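Uncharacterized protein (Enterococcus faecalis, PDB 2R41) is of unknown function but may be a GTP cyclohydrolase, being a small alpha/beta protein of the DUF960 family. Local coordinates at residues S26-S31 / I76-S81; L49-L54 / H64-N69. All blocks are in the same frame, centred on the assembly; numbering follows the deposited sequence.

Contact 1 (S26-S31 / I76-S81); sequences SGLIDS and IDLPFS
Phe80 meets the first two turns of helix 26-40 with the edge of its ring: Ser31 OG lies near the ring plane, 3.2 Å from Phe80 CE2. This is a corner of a two-layer alpha/beta fold, where the start of the helix packs on the end of the edge strand 73-78 and on the turn in the chain at Pro79 and Phe80. With CG anti to the carbonyl carbon (chi1 -52°), the Phe80 ring is turned toward Gly27 and Ser31. Gly27, which has no side chain, brings its backbone up to the ring, and Gly27 O comes obliquely to within 3.4 Å of Phe80 CE2. Beside it Leu28 runs past the ring in the opposite direction, with its branch point CG near Phe80 CD2. The Leu28 methyl CD2 reaches Leu78 CD1 at 3.9 Å, and that Leu78 methyl also lies against CB and OG of Ser31.

One step further out, Ser31 OG donates to Gly27 O at 3.2 Å, in the carbonyl plane, and the same oxygen accepts the helical bond from Ser31 N. Backbone hydrogen bonds between Val61 and both Leu78 and Phe80 hold the turn to the neighbouring strand. Leu34 of a second subunit packs on Ser31, while Ser22 of a third subunit packs on Phe80. Pro79 covers one face of the Phe80 ring, its CG over the centre, 4.1 Å above the plane.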
loop_
_atom_site.group_PDB
_atom_site.type_symbol
_atom_site.label_atom_id
_atom_site.label_comp_id
_atom_site.label_asym_id
_atom_site.label_seq_id
_atom_site.Cartn_x
_atom_site.Cartn_y
_atom_site.Cartn_z
ATOM N N SER C 26 -10.604 0.931 14.306
ATOM C CA SER C 26 -10.507 1.845 13.167
ATOM C C SER C 26 -11.409 3.079 13.131
ATOM O O SER C 26 -10.988 4.158 12.730
ATOM C CB SER C 26 -10.805 1.063 11.932
ATOM O OG SER C 26 -9.584 0.589 11.470
ATOM N N GLY C 27 -12.654 2.903 13.524
ATOM C CA GLY C 27 -13.626 3.939 13.391
ATOM C C GLY C 27 -13.300 5.048 14.340
ATOM O O GLY C 27 -13.770 6.172 14.178
ATOM N N LEU C 28 -12.484 4.746 15.336
ATOM C CA LEU C 28 -12.124 5.754 16.309
ATOM C C LEU C 28 -10.875 6.513 15.899
ATOM O O LEU C 28 -10.770 7.732 16.104
ATOM C CB LEU C 28 -11.956 5.115 17.676
ATOM C CG LEU C 28 -13.113 5.492 18.590
ATOM C CD1 LEU C 28 -13.449 4.358 19.542
ATOM C CD2 LEU C 28 -12.763 6.768 19.365
ATOM N N ILE C 29 -9.917 5.781 15.350
ATOM C CA ILE C 29 -8.767 6.403 14.780
ATOM C C ILE C 29 -9.267 7.386 13.700
ATOM O O ILE C 29 -8.947 8.575 13.756
ATOM C CB ILE C 29 -7.829 5.368 14.181
ATOM C CG1 ILE C 29 -7.320 4.412 15.273
ATOM C CG2 ILE C 29 -6.693 6.064 13.450
ATOM C CD1 ILE C 29 -6.227 3.387 14.827
ATOM N N ASP C 30 -10.100 6.921 12.770
ATOM C CA ASP C 30 -10.586 7.805 11.724
ATOM C C ASP C 30 -11.273 9.027 12.317
ATOM O O ASP C 30 -11.094 10.159 11.826
ATOM C CB ASP C 30 -11.539 7.088 10.773
ATOM C CG ASP C 30 -10.831 6.043 9.900
ATOM O OD1 ASP C 30 -9.565 5.953 9.977
ATOM O OD2 ASP C 30 -11.534 5.294 9.151
ATOM N N SER C 31 -12.062 8.809 13.367
ATOM C CA SER C 31 -12.610 9.921 14.142
ATOM C C SER C 31 -11.599 10.981 14.514
ATOM O O SER C 31 -11.907 12.161 14.389
ATOM C CB SER C 31 -13.244 9.434 15.424
ATOM O OG SER C 31 -14.576 9.133 15.151
ATOM N N ILE C 76 -15.655 16.912 22.012
ATOM C CA ILE C 76 -16.360 16.404 20.842
ATOM C C ILE C 76 -17.005 15.100 21.227
ATOM O O ILE C 76 -16.315 14.136 21.520
ATOM C CB ILE C 76 -15.417 16.188 19.610
ATOM C CG1 ILE C 76 -14.735 17.484 19.164
ATOM C CG2 ILE C 76 -16.199 15.771 18.414
ATOM C CD1 ILE C 76 -13.385 17.765 19.823
ATOM N N ASP C 77 -18.333 15.070 21.231
ATOM C CA ASP C 77 -19.046 13.865 21.650
ATOM C C ASP C 77 -19.136 12.892 20.513
ATOM O O ASP C 77 -19.652 13.219 19.469
ATOM C CB ASP C 77 -20.452 14.185 22.169
ATOM C CG ASP C 77 -20.436 15.000 23.477
ATOM O OD1 ASP C 77 -21.405 15.776 23.691
ATOM O OD2 ASP C 77 -19.468 14.877 24.287
ATOM N N LEU C 78 -18.639 11.688 20.713
ATOM C CA LEU C 78 -18.663 10.733 19.640
ATOM C C LEU C 78 -19.752 9.707 19.791
ATOM O O LEU C 78 -20.106 9.314 20.912
ATOM C CB LEU C 78 -17.327 10.024 19.524
ATOM C CG LEU C 78 -16.189 10.855 18.944
ATOM C CD1 LEU C 78 -15.000 9.958 18.787
ATOM C CD2 LEU C 78 -16.599 11.495 17.632
ATOM N N PRO C 79 -20.267 9.237 18.644
ATOM C CA PRO C 79 -21.297 8.227 18.648
ATOM C C PRO C 79 -20.778 6.930 19.200
ATOM O O PRO C 79 -21.559 6.152 19.707
ATOM C CB PRO C 79 -21.676 8.086 17.161
ATOM C CG PRO C 79 -20.513 8.600 16.380
ATOM C CD PRO C 79 -19.900 9.662 17.271
ATOM N N PHE C 80 -19.474 6.706 19.137
ATOM C CA PHE C 80 -18.914 5.386 19.494
ATOM C C PHE C 80 -18.951 4.982 20.962
ATOM O O PHE C 80 -19.061 5.806 21.849
ATOM C CB PHE C 80 -17.516 5.197 18.883
ATOM C CG PHE C 80 -17.499 5.478 17.430
ATOM C CD1 PHE C 80 -18.297 4.715 16.561
ATOM C CD2 PHE C 80 -16.780 6.543 16.928
ATOM C CE1 PHE C 80 -18.338 4.983 15.196
ATOM C CE2 PHE C 80 -16.806 6.835 15.567
ATOM C CZ PHE C 80 -17.581 6.055 14.697
ATOM N N SER C 81 -18.869 3.688 21.186
ATOM C CA SER C 81 -18.918 3.132 22.503
ATOM C C SER C 81 -17.580 3.261 23.222
ATOM O O SER C 81 -16.514 2.903 22.667
ATOM C CB SER C 81 -19.265 1.669 22.395
ATOM O OG SER C 81 -20.263 1.384 23.322
#

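Contact 2 (L49-L54 / H64-N69); sequences LLHFDL and HFSQEN
Asp53 O accepts the shortest of four backbone bonds in this pairing, from His64 N at 2.7 Å. The return bond, Asp53 N to His64 O, measures 2.8 Å. Two residues along, His51 and Ser66 form the next hydrogen-bonded pair. His51 N donates to Ser66 O at 2.9 Å, and Ser66 N reaches His51 O at 3.1 Å. Between these pairs Phe52 faces Phe65 across a non-hydrogen-bonded position, where Phe52 CA offers a C-H to His64 O and Phe65 CA another to His51 O.

Strands 49-57 and 60-66 follow one another in the chain and form an antiparallel beta hairpin inside the sheet. Phe52 and Phe65 project from the face that carries helix 26-40, and Ile32 and Ile36 of that helix pack on Phe52. The two rings meet obliquely, with planes 38° apart and Phe52 CE1 3.8 Å from Phe65 CD1. Phe65 CG stands opposite the backbone N (chi1 160°), which swings the ring along the partner strand until its CE1 edge touches Leu50 CG at 3.6 Å. On the other face, Asp53 and His64 lie side by side as modelled, the carboxylate and the ring turned 18° from each other. His51 shares that face, its CB lying 3.8 Å from Ser66 OG.

Beyond Ser66 the ladder gives way to a water, which donates to Leu49 O and accepts from Glu68 N. Gln67 sets its OE1 near Leu50 CD1, while its amide is held by the loop before strand 49-57: OE1 accepts from Asn47 N, and NE2 donates to Pro45 O.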
loop_
_atom_site.group_PDB
_atom_site.type_symbol
_atom_site.label_atom_id
_atom_site.label_comp_id
_atom_site.label_asym_id
_atom_site.label_seq_id
_atom_site.Cartn_x
_atom_site.Cartn_y
_atom_site.Cartn_z
ATOM N N LEU C 49 1.616 19.512 17.101
ATOM C CA LEU C 49 1.317 18.395 17.992
ATOM C C LEU C 49 0.045 18.644 18.777
ATOM O O LEU C 49 -0.147 19.729 19.325
ATOM C CB LEU C 49 2.464 18.145 18.923
ATOM C CG LEU C 49 2.163 17.103 19.985
ATOM C CD1 LEU C 49 2.380 15.713 19.470
ATOM C CD2 LEU C 49 3.136 17.408 21.097
ATOM N N LEU C 50 -0.828 17.639 18.792
ATOM C CA LEU C 50 -2.210 17.806 19.214
ATOM C C LEU C 50 -2.579 16.782 20.260
ATOM O O LEU C 50 -2.365 15.579 20.039
ATOM C CB LEU C 50 -3.084 17.595 18.007
ATOM C CG LEU C 50 -3.524 18.807 17.210
ATOM C CD1 LEU C 50 -2.483 19.834 17.003
ATOM C CD2 LEU C 50 -4.039 18.334 15.903
ATOM N N HIS C 51 -3.113 17.232 21.398
ATOM C CA HIS C 51 -3.484 16.325 22.493
ATOM C C HIS C 51 -4.954 15.958 22.337
ATOM O O HIS C 51 -5.802 16.824 22.094
ATOM C CB HIS C 51 -3.289 16.969 23.861
ATOM C CG HIS C 51 -1.890 17.469 24.137
ATOM N ND1 HIS C 51 -1.134 18.175 23.215
ATOM C CD2 HIS C 51 -1.138 17.431 25.270
ATOM C CE1 HIS C 51 0.023 18.531 23.756
ATOM N NE2 HIS C 51 0.046 18.092 25.001
ATOM N N PHE C 52 -5.278 14.682 22.465
ATOM C CA PHE C 52 -6.676 14.298 22.584
ATOM C C PHE C 52 -6.906 13.418 23.792
ATOM O O PHE C 52 -6.353 12.338 23.848
ATOM C CB PHE C 52 -7.106 13.545 21.359
ATOM C CG PHE C 52 -7.020 14.354 20.096
ATOM C CD1 PHE C 52 -8.055 15.179 19.715
ATOM C CD2 PHE C 52 -5.907 14.257 19.265
ATOM C CE1 PHE C 52 -7.976 15.899 18.551
ATOM C CE2 PHE C 52 -5.828 14.983 18.126
ATOM C CZ PHE C 52 -6.864 15.805 17.763
ATOM N N ASP C 53 -7.707 13.864 24.754
ATOM C CA ASP C 53 -8.132 12.960 25.805
ATOM C C ASP C 53 -9.440 12.259 25.414
ATOM O O ASP C 53 -10.387 12.914 24.940
ATOM C CB ASP C 53 -8.309 13.688 27.122
ATOM C CG ASP C 53 -7.028 14.336 27.604
ATOM O OD1 ASP C 53 -6.983 15.606 27.737
ATOM O OD2 ASP C 53 -6.062 13.568 27.847
ATOM N N LEU C 54 -9.467 10.929 25.598
ATOM C CA LEU C 54 -10.621 10.076 25.308
ATOM C C LEU C 54 -11.392 9.816 26.617
ATOM O O LEU C 54 -10.885 9.160 27.506
ATOM C CB LEU C 54 -10.110 8.749 24.742
ATOM C CG LEU C 54 -9.393 8.595 23.372
ATOM C CD1 LEU C 54 -10.215 7.771 22.433
ATOM C CD2 LEU C 54 -8.945 9.873 22.647
ATOM N N HIS C 64 -11.719 15.213 24.368
ATOM C CA HIS C 64 -11.300 16.549 24.690
ATOM C C HIS C 64 -10.088 16.803 23.835
ATOM O O HIS C 64 -9.186 15.965 23.773
ATOM C CB HIS C 64 -10.903 16.640 26.153
ATOM C CG HIS C 64 -10.535 18.019 26.581
ATOM N ND1 HIS C 64 -11.476 19.003 26.796
ATOM C CD2 HIS C 64 -9.332 18.582 26.824
ATOM C CE1 HIS C 64 -10.867 20.113 27.168
ATOM N NE2 HIS C 64 -9.565 19.888 27.185
ATOM N N PHE C 65 -10.076 17.952 23.171
ATOM C CA PHE C 65 -8.890 18.409 22.430
ATOM C C PHE C 65 -8.203 19.596 23.102
ATOM O O PHE C 65 -8.871 20.481 23.651
ATOM C CB PHE C 65 -9.268 18.820 21.005
ATOM C CG PHE C 65 -8.257 19.717 20.341
ATOM C CD1 PHE C 65 -7.002 19.232 19.978
ATOM C CD2 PHE C 65 -8.553 21.057 20.095
ATOM C CE1 PHE C 65 -6.056 20.072 19.368
ATOM C CE2 PHE C 65 -7.617 21.909 19.480
ATOM C CZ PHE C 65 -6.365 21.422 19.112
ATOM N N SER C 66 -6.875 19.631 23.024
ATOM C CA SER C 66 -6.119 20.824 23.388
ATOM C C SER C 66 -4.763 20.769 22.722
ATOM O O SER C 66 -4.420 19.743 22.152
ATOM C CB SER C 66 -5.959 20.945 24.918
ATOM O OG SER C 66 -5.209 19.876 25.484
ATOM N N GLN C 67 -4.011 21.869 22.800
ATOM C CA GLN C 67 -2.652 21.981 22.285
ATOM C C GLN C 67 -1.864 22.986 23.133
ATOM O O GLN C 67 -2.456 23.875 23.760
ATOM C CB GLN C 67 -2.639 22.380 20.794
ATOM C CG GLN C 67 -3.291 23.717 20.446
ATOM C CD GLN C 67 -3.386 23.982 18.950
ATOM O OE1 GLN C 67 -2.763 23.304 18.148
ATOM N NE2 GLN C 67 -4.166 24.983 18.572
ATOM N N GLU C 68 -0.539 22.799 23.150
ATOM C CA GLU C 68 0.439 23.695 23.772
ATOM C C GLU C 68 0.306 25.068 23.109
ATOM O O GLU C 68 0.032 25.148 21.905
ATOM C CB GLU C 68 1.872 23.153 23.554
ATOM C CG GLU C 68 2.264 21.856 24.328
ATOM C CD GLU C 68 3.117 20.836 23.495
ATOM O OE1 GLU C 68 3.158 19.640 23.878
ATOM O OE2 GLU C 68 3.733 21.205 22.462
ATOM N N ASN C 69 0.482 26.144 23.884
ATOM C CA ASN C 69 0.451 27.517 23.331
ATOM C C ASN C 69 -0.888 27.943 22.783
ATOM O O ASN C 69 -0.936 28.674 21.784
ATOM C CB ASN C 69 1.459 27.695 22.183
ATOM C CG ASN C 69 2.863 27.725 22.660
ATOM O OD1 ASN C 69 3.124 27.942 23.852
ATOM N ND2 ASN C 69 3.795 27.495 21.741
HETATM O O HOH W 1 0.403 20.817 21.831
#

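Overall arrangement
The two contacts illustrate how one helix can rest on a hairpin and on the edge strand beside it. The centres of contacts 1 and 2 are about 16 Å apart. They touch directly where Leu28 CD2 of contact 1 meets Leu54 CD1 of contact 2 at 4.1 Å. Along the chain contact 2 is nested within contact 1: helix 26-40 leads into strands 49-57 and 60-66, the hairpin, and then strand 73-78 returns beside 60-66 to the helix start. Contact 2 thus joins two interior strands of the six-stranded mixed sheet, and contact 1 fastens its edge to the helix. Other subunits reach contact 1 but none touches contact 2, consistent with this edge of the fold lying at subunit interfaces of the eight-chain assembly.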